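Local atomic coordinates of 2-CYS peroxiredoxin (Plasmodium yoelii, PDB entry 2H01), a protein that probably reduces hydrogen peroxide and organic hydroperoxides to water and alcohols, acting as a thiol-specific peroxidase of the peroxiredoxin family. Residues F38-F43 against A120-V125; P7-E12 against V23-F28. All blocks are in the same frame, centred on the assembly; numbering follows the deposited sequence.

Interaction 1: F38-F43 against A120-V125; sequences FYPLDF and ALRAFV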
loop_
_atom_site.group_PDB
_atom_site.type_symbol
_atom_site.label_atom_id
_atom_site.label_comp_id
_atom_site.label_asym_id
_atom_site.label_seq_id
_atom_site.Cartn_x
_atom_site.Cartn_y
_atom_site.Cartn_z
ATOM N N PHE A 38 -4.018 -0.359 3.419
ATOM C CA PHE A 38 -4.446 -0.466 4.811
ATOM C C PHE A 38 -5.403 -1.618 5.093
ATOM O O PHE A 38 -6.250 -1.964 4.275
ATOM C CB PHE A 38 -5.159 0.817 5.273
ATOM C CG PHE A 38 -4.276 2.023 5.355
ATOM C CD1 PHE A 38 -4.022 2.797 4.229
ATOM C CD2 PHE A 38 -3.697 2.394 6.567
ATOM C CE1 PHE A 38 -3.198 3.933 4.302
ATOM C CE2 PHE A 38 -2.870 3.525 6.657
ATOM C CZ PHE A 38 -2.623 4.296 5.516
ATOM N N TYR A 39 -5.261 -2.219 6.263
ATOM C CA TYR A 39 -6.181 -3.264 6.681
ATOM C C TYR A 39 -6.435 -2.981 8.167
ATOM O O TYR A 39 -5.608 -2.373 8.838
ATOM C CB TYR A 39 -5.609 -4.667 6.437
ATOM C CG TYR A 39 -4.306 -4.982 7.128
ATOM C CD1 TYR A 39 -3.090 -4.554 6.596
ATOM C CD2 TYR A 39 -4.289 -5.722 8.321
ATOM C CE1 TYR A 39 -1.891 -4.852 7.225
ATOM C CE2 TYR A 39 -3.095 -6.023 8.962
ATOM C CZ TYR A 39 -1.902 -5.586 8.408
ATOM O OH TYR A 39 -0.721 -5.879 9.032
ATOM N N PRO A 40 -7.601 -3.388 8.682
ATOM C CA PRO A 40 -7.975 -3.174 10.083
ATOM C C PRO A 40 -7.011 -3.705 11.143
ATOM O O PRO A 40 -6.390 -2.941 11.885
ATOM C CB PRO A 40 -9.341 -3.861 10.189
ATOM C CG PRO A 40 -9.889 -3.795 8.795
ATOM C CD PRO A 40 -8.671 -4.096 7.953
ATOM N N LEU A 41 -6.892 -5.025 11.204
ATOM C CA LEU A 41 -6.080 -5.652 12.232
ATOM C C LEU A 41 -5.401 -6.950 11.869
ATOM O O LEU A 41 -5.747 -7.623 10.900
ATOM C CB LEU A 41 -6.953 -5.941 13.453
ATOM C CG LEU A 41 -7.690 -4.791 14.128
ATOM C CD1 LEU A 41 -8.748 -5.360 15.064
ATOM C CD2 LEU A 41 -6.694 -3.914 14.876
ATOM N N ASP A 42 -4.441 -7.291 12.715
ATOM C CA ASP A 42 -3.675 -8.516 12.630
ATOM C C ASP A 42 -4.451 -9.567 13.431
ATOM O O ASP A 42 -5.289 -9.225 14.261
ATOM C CB ASP A 42 -2.320 -8.311 13.300
ATOM C CG ASP A 42 -1.325 -7.572 12.425
ATOM O OD1 ASP A 42 -1.723 -6.829 11.497
ATOM O OD2 ASP A 42 -0.125 -7.735 12.703
ATOM N N PHE A 43 -4.170 -10.840 13.179
ATOM C CA PHE A 43 -4.796 -11.933 13.916
ATOM C C PHE A 43 -6.329 -12.053 14.001
ATOM O O PHE A 43 -6.811 -12.780 14.862
ATOM C CB PHE A 43 -4.233 -11.948 15.351
ATOM C CG PHE A 43 -2.811 -12.462 15.456
ATOM C CD1 PHE A 43 -2.509 -13.790 15.163
ATOM C CD2 PHE A 43 -1.785 -11.627 15.888
ATOM C CE1 PHE A 43 -1.201 -14.280 15.309
ATOM C CE2 PHE A 43 -0.476 -12.103 16.037
ATOM C CZ PHE A 43 -0.184 -13.428 15.750
ATOM N N ALA A 120 -7.947 1.035 10.836
ATOM C CA ALA A 120 -7.942 1.601 9.504
ATOM C C ALA A 120 -8.903 0.851 8.597
ATOM O O ALA A 120 -9.100 -0.353 8.745
ATOM C CB ALA A 120 -6.533 1.558 8.918
ATOM N N LEU A 121 -9.518 1.583 7.678
ATOM C CA LEU A 121 -10.425 0.998 6.704
ATOM C C LEU A 121 -9.545 0.472 5.571
ATOM O O LEU A 121 -8.438 0.980 5.347
ATOM C CB LEU A 121 -11.368 2.071 6.158
ATOM C CG LEU A 121 -12.344 2.693 7.166
ATOM C CD1 LEU A 121 -12.797 4.037 6.660
ATOM C CD2 LEU A 121 -13.542 1.756 7.388
ATOM N N ARG A 122 -10.028 -0.545 4.867
ATOM C CA ARG A 122 -9.290 -1.116 3.741
ATOM C C ARG A 122 -9.107 -0.067 2.631
ATOM O O ARG A 122 -10.070 0.576 2.218
ATOM C CB ARG A 122 -10.039 -2.329 3.192
ATOM C CG ARG A 122 -9.938 -3.585 4.067
ATOM C CD ARG A 122 -10.781 -4.708 3.490
ATOM N NE ARG A 122 -10.581 -5.977 4.189
ATOM C CZ ARG A 122 -11.014 -6.243 5.422
ATOM N NH1 ARG A 122 -11.685 -5.329 6.111
ATOM N NH2 ARG A 122 -10.769 -7.425 5.971
ATOM N N ALA A 123 -7.872 0.106 2.159
ATOM C CA ALA A 123 -7.597 1.080 1.107
ATOM C C ALA A 123 -6.290 0.825 0.349
ATOM O O ALA A 123 -5.299 0.373 0.939
ATOM C CB ALA A 123 -7.573 2.487 1.707
ATOM N N PHE A 124 -6.297 1.103 -0.958
ATOM C CA PHE A 124 -5.091 0.952 -1.775
ATOM C C PHE A 124 -4.727 2.354 -2.246
ATOM O O PHE A 124 -5.538 3.037 -2.870
ATOM C CB PHE A 124 -5.319 0.047 -3.000
ATOM C CG PHE A 124 -5.623 -1.392 -2.659
ATOM C CD1 PHE A 124 -4.757 -2.138 -1.864
ATOM C CD2 PHE A 124 -6.795 -1.994 -3.116
ATOM C CE1 PHE A 124 -5.060 -3.472 -1.522
ATOM C CE2 PHE A 124 -7.106 -3.319 -2.780
ATOM C CZ PHE A 124 -6.240 -4.056 -1.983
ATOM N N VAL A 125 -3.515 2.789 -1.931
ATOM C CA VAL A 125 -3.062 4.121 -2.307
ATOM C C VAL A 125 -1.783 4.041 -3.126
ATOM O O VAL A 125 -0.744 3.596 -2.636
ATOM C CB VAL A 125 -2.803 4.975 -1.055
ATOM C CG1 VAL A 125 -2.509 6.423 -1.450
ATOM C CG2 VAL A 125 -4.017 4.903 -0.132
HETATM O O HOH W 1 -5.526 -0.531 11.055
#

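Interaction 2: P7-E12 against V23-F28; sequences PSFKAE and VSLSDF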
loop_
_atom_site.group_PDB
_atom_site.type_symbol
_atom_site.label_atom_id
_atom_site.label_comp_id
_atom_site.label_asym_id
_atom_site.label_seq_id
_atom_site.Cartn_x
_atom_site.Cartn_y
_atom_site.Cartn_z
ATOM N N PRO A 7 0.614 12.524 2.279
ATOM C CA PRO A 7 0.892 12.713 3.707
ATOM C C PRO A 7 2.082 11.868 4.142
ATOM O O PRO A 7 2.017 10.640 4.125
ATOM C CB PRO A 7 -0.409 12.272 4.358
ATOM C CG PRO A 7 -1.428 12.743 3.365
ATOM C CD PRO A 7 -0.822 12.279 2.060
ATOM N N SER A 8 3.170 12.521 4.532
ATOM C CA SER A 8 4.363 11.784 4.920
ATOM C C SER A 8 4.231 11.046 6.249
ATOM O O SER A 8 3.231 11.185 6.959
ATOM C CB SER A 8 5.576 12.721 4.954
ATOM O OG SER A 8 5.389 13.778 5.875
ATOM N N PHE A 9 5.233 10.228 6.557
ATOM C CA PHE A 9 5.249 9.481 7.811
ATOM C C PHE A 9 6.606 8.819 8.056
ATOM O O PHE A 9 7.421 8.663 7.146
ATOM C CB PHE A 9 4.116 8.429 7.841
ATOM C CG PHE A 9 4.205 7.388 6.745
ATOM C CD1 PHE A 9 5.198 6.417 6.763
ATOM C CD2 PHE A 9 3.299 7.395 5.687
ATOM C CE1 PHE A 9 5.291 5.472 5.744
ATOM C CE2 PHE A 9 3.384 6.455 4.663
ATOM C CZ PHE A 9 4.381 5.493 4.690
ATOM N N LYS A 10 6.846 8.516 9.318
ATOM C CA LYS A 10 8.004 7.769 9.752
ATOM C C LYS A 10 7.547 6.658 10.686
ATOM O O LYS A 10 7.210 6.905 11.825
ATOM C CB LYS A 10 8.970 8.691 10.487
ATOM C CG LYS A 10 10.411 8.257 10.384
ATOM C CD LYS A 10 11.185 8.446 11.661
ATOM C CE LYS A 10 11.065 9.857 12.188
ATOM N NZ LYS A 10 12.189 10.738 11.781
ATOM N N ALA A 11 7.515 5.434 10.194
ATOM C CA ALA A 11 7.002 4.329 11.010
ATOM C C ALA A 11 7.944 3.162 11.259
ATOM O O ALA A 11 8.864 2.916 10.481
ATOM C CB ALA A 11 5.704 3.798 10.399
ATOM N N GLU A 12 7.708 2.454 12.363
ATOM C CA GLU A 12 8.491 1.272 12.706
ATOM C C GLU A 12 8.045 0.246 11.668
ATOM O O GLU A 12 6.926 0.331 11.159
ATOM C CB GLU A 12 8.151 0.759 14.116
ATOM C CG GLU A 12 8.610 1.645 15.278
ATOM C CD GLU A 12 10.119 1.881 15.294
ATOM O OE1 GLU A 12 10.618 2.594 14.399
ATOM O OE2 GLU A 12 10.808 1.354 16.197
ATOM N N VAL A 23 10.786 3.051 8.476
ATOM C CA VAL A 23 10.503 3.469 7.118
ATOM C C VAL A 23 9.796 4.809 7.033
ATOM O O VAL A 23 8.859 5.084 7.765
ATOM C CB VAL A 23 9.655 2.454 6.351
ATOM C CG1 VAL A 23 9.242 3.041 5.010
ATOM C CG2 VAL A 23 10.395 1.182 6.151
ATOM N N SER A 24 10.233 5.622 6.090
ATOM C CA SER A 24 9.618 6.922 5.848
ATOM C C SER A 24 9.137 6.899 4.407
ATOM O O SER A 24 9.764 6.296 3.545
ATOM C CB SER A 24 10.636 8.061 6.025
ATOM O OG SER A 24 11.102 8.170 7.363
ATOM N N LEU A 25 8.019 7.547 4.144
ATOM C CA LEU A 25 7.504 7.562 2.794
ATOM C C LEU A 25 8.555 8.159 1.867
ATOM O O LEU A 25 8.792 7.653 0.769
ATOM C CB LEU A 25 6.225 8.388 2.735
ATOM C CG LEU A 25 5.480 8.290 1.412
ATOM C CD1 LEU A 25 5.291 6.834 1.054
ATOM C CD2 LEU A 25 4.147 8.985 1.518
ATOM N N SER A 26 9.194 9.220 2.348
ATOM C CA SER A 26 10.213 9.953 1.608
ATOM C C SER A 26 11.445 9.142 1.225
ATOM O O SER A 26 12.211 9.565 0.362
ATOM C CB SER A 26 10.642 11.205 2.405
ATOM O OG SER A 26 11.322 10.851 3.600
ATOM N N ASP A 27 11.657 7.997 1.865
ATOM C CA ASP A 27 12.810 7.165 1.519
ATOM C C ASP A 27 12.683 6.667 0.072
ATOM O O ASP A 27 13.663 6.251 -0.540
ATOM C CB ASP A 27 12.910 5.924 2.417
ATOM C CG ASP A 27 13.162 6.257 3.874
ATOM O OD1 ASP A 27 13.798 7.296 4.154
ATOM O OD2 ASP A 27 12.740 5.458 4.743
ATOM N N PHE A 28 11.468 6.712 -0.465
ATOM C CA PHE A 28 11.222 6.211 -1.812
ATOM C C PHE A 28 11.182 7.240 -2.931
ATOM O O PHE A 28 11.089 6.878 -4.101
ATOM C CB PHE A 28 9.941 5.379 -1.806
ATOM C CG PHE A 28 9.971 4.252 -0.805
ATOM C CD1 PHE A 28 10.834 3.171 -0.982
ATOM C CD2 PHE A 28 9.160 4.288 0.335
ATOM C CE1 PHE A 28 10.895 2.139 -0.042
ATOM C CE2 PHE A 28 9.207 3.266 1.284
ATOM C CZ PHE A 28 10.077 2.186 1.098
HETATM O O HOH W 2 7.863 10.430 4.525
#

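Interaction 1: F38-F43 against A120-V125
Phe38 and Ala123 form an antiparallel hydrogen-bonded pair where strand 33-38 ends against strand 119-127, and Pro40 carries the contact onward over Arg122 and Ala120. Phe38 N donates to Ala123 O at 2.9 Å; the return bond, from Ala123 N to Phe38 O, is weak at 3.4 Å. Beside it, Arg122 CA directs its hydrogen almost straight at Phe38 O, 3.2 Å away. With CG anti to its carbonyl carbon (chi1 -67°), Phe38 brings CD2 to 3.8 Å from Ala120 CB. Alanines at 120 and 123 leave room for this buried ring, which also packs against Cys71. Proline's rigid ring suits position 40, where it lies against Ala120 O and the Arg122 guanidinium, and Pro40 CA makes a CA-H...O contact of 3.3 Å to Ala120 O. Pro40 CD lies over one face of that guanidinium, toward its rim, while Pro40 CG comes to 3.6 Å from Arg122 NH1; the two side chains cross at about a right angle. A water accepts from Ala120 N and donates to Pro40 O, bridging the backbones. Tyr39 OH donates to the syn side of Asp42 OD1 at 2.8 Å. Pro40 opens the PxxxTxxC signature of peroxiredoxins, which ends at Cys47, the predicted peroxidatic cysteine. An arginine from the irregular part of strand 119-127, packed beside this loop, is characteristic of the peroxiredoxin active site within its thioredoxin-like fold.

Interaction 2: P7-E12 against V23-F28
The Phe9 ring has Leu25 over one face: CB stands 3.9 Å above the ring plane, displaced toward the rim, and Leu25 N lies over the same face. At the ring's edge, near its plane, is Val23 O. The Leu25 contact is a CH-pi interaction, with CB 4.0 Å from the Phe9 centroid and 17° off the ring normal, and the two side chains meet at a slant. Phe9 reaches this place with CG between its own N and carbonyl carbon (chi1 61°). An aromatic ring and a branched aliphatic chain suit the position, since Ile107 and Leu36 also touch Phe9 and Ala6 and Tyr111 touch Leu25. The backbones beside them are antiparallel. Ala11 and Val23 exchange two nearly straight bonds of 2.8 Å, Ala11 N to Val23 O and Val23 N to Ala11 O, whereas Leu25 N gives a longer one of 3.3 Å to Phe9 O. Lys10 and Ser24 make the intervening non-hydrogen-bonded pair; Ser24 OG presses on Lys10 CG at 3.1 Å, and the lysine chain then bends away. Ser24 N donates to Asp27 OD2 from above the carboxylate plane, tying the strand end to the 3-10 turn 25-28. A water joins Phe9 O to Ser26 N. Paired strands 10-14 and 20-24 form the N-terminal beta hairpin familiar in 2-Cys peroxiredoxins, with Phe9 and Leu25 packed together away from its turn.

Overall arrangement
Both contacts belong to one mixed sheet, but at different parts of it: their centres are 17 Å apart and their nearest atoms about 6 Å apart, so they do not meet directly. Strand 33-38 connects them. Its last residue takes part in interaction 1, the backbone of its Leu36 hydrogen-bonds with that of Val125, and the Leu36 side chain also meets Phe9 of interaction 2. Along the chain the hairpin is complete before 38-43 begins. Interaction 1 lies by the active site, the side chain of Arg122 being about 8 Å from that of Cys47, the predicted peroxidatic residue, whereas interaction 2 joins parts of the fold away from that site.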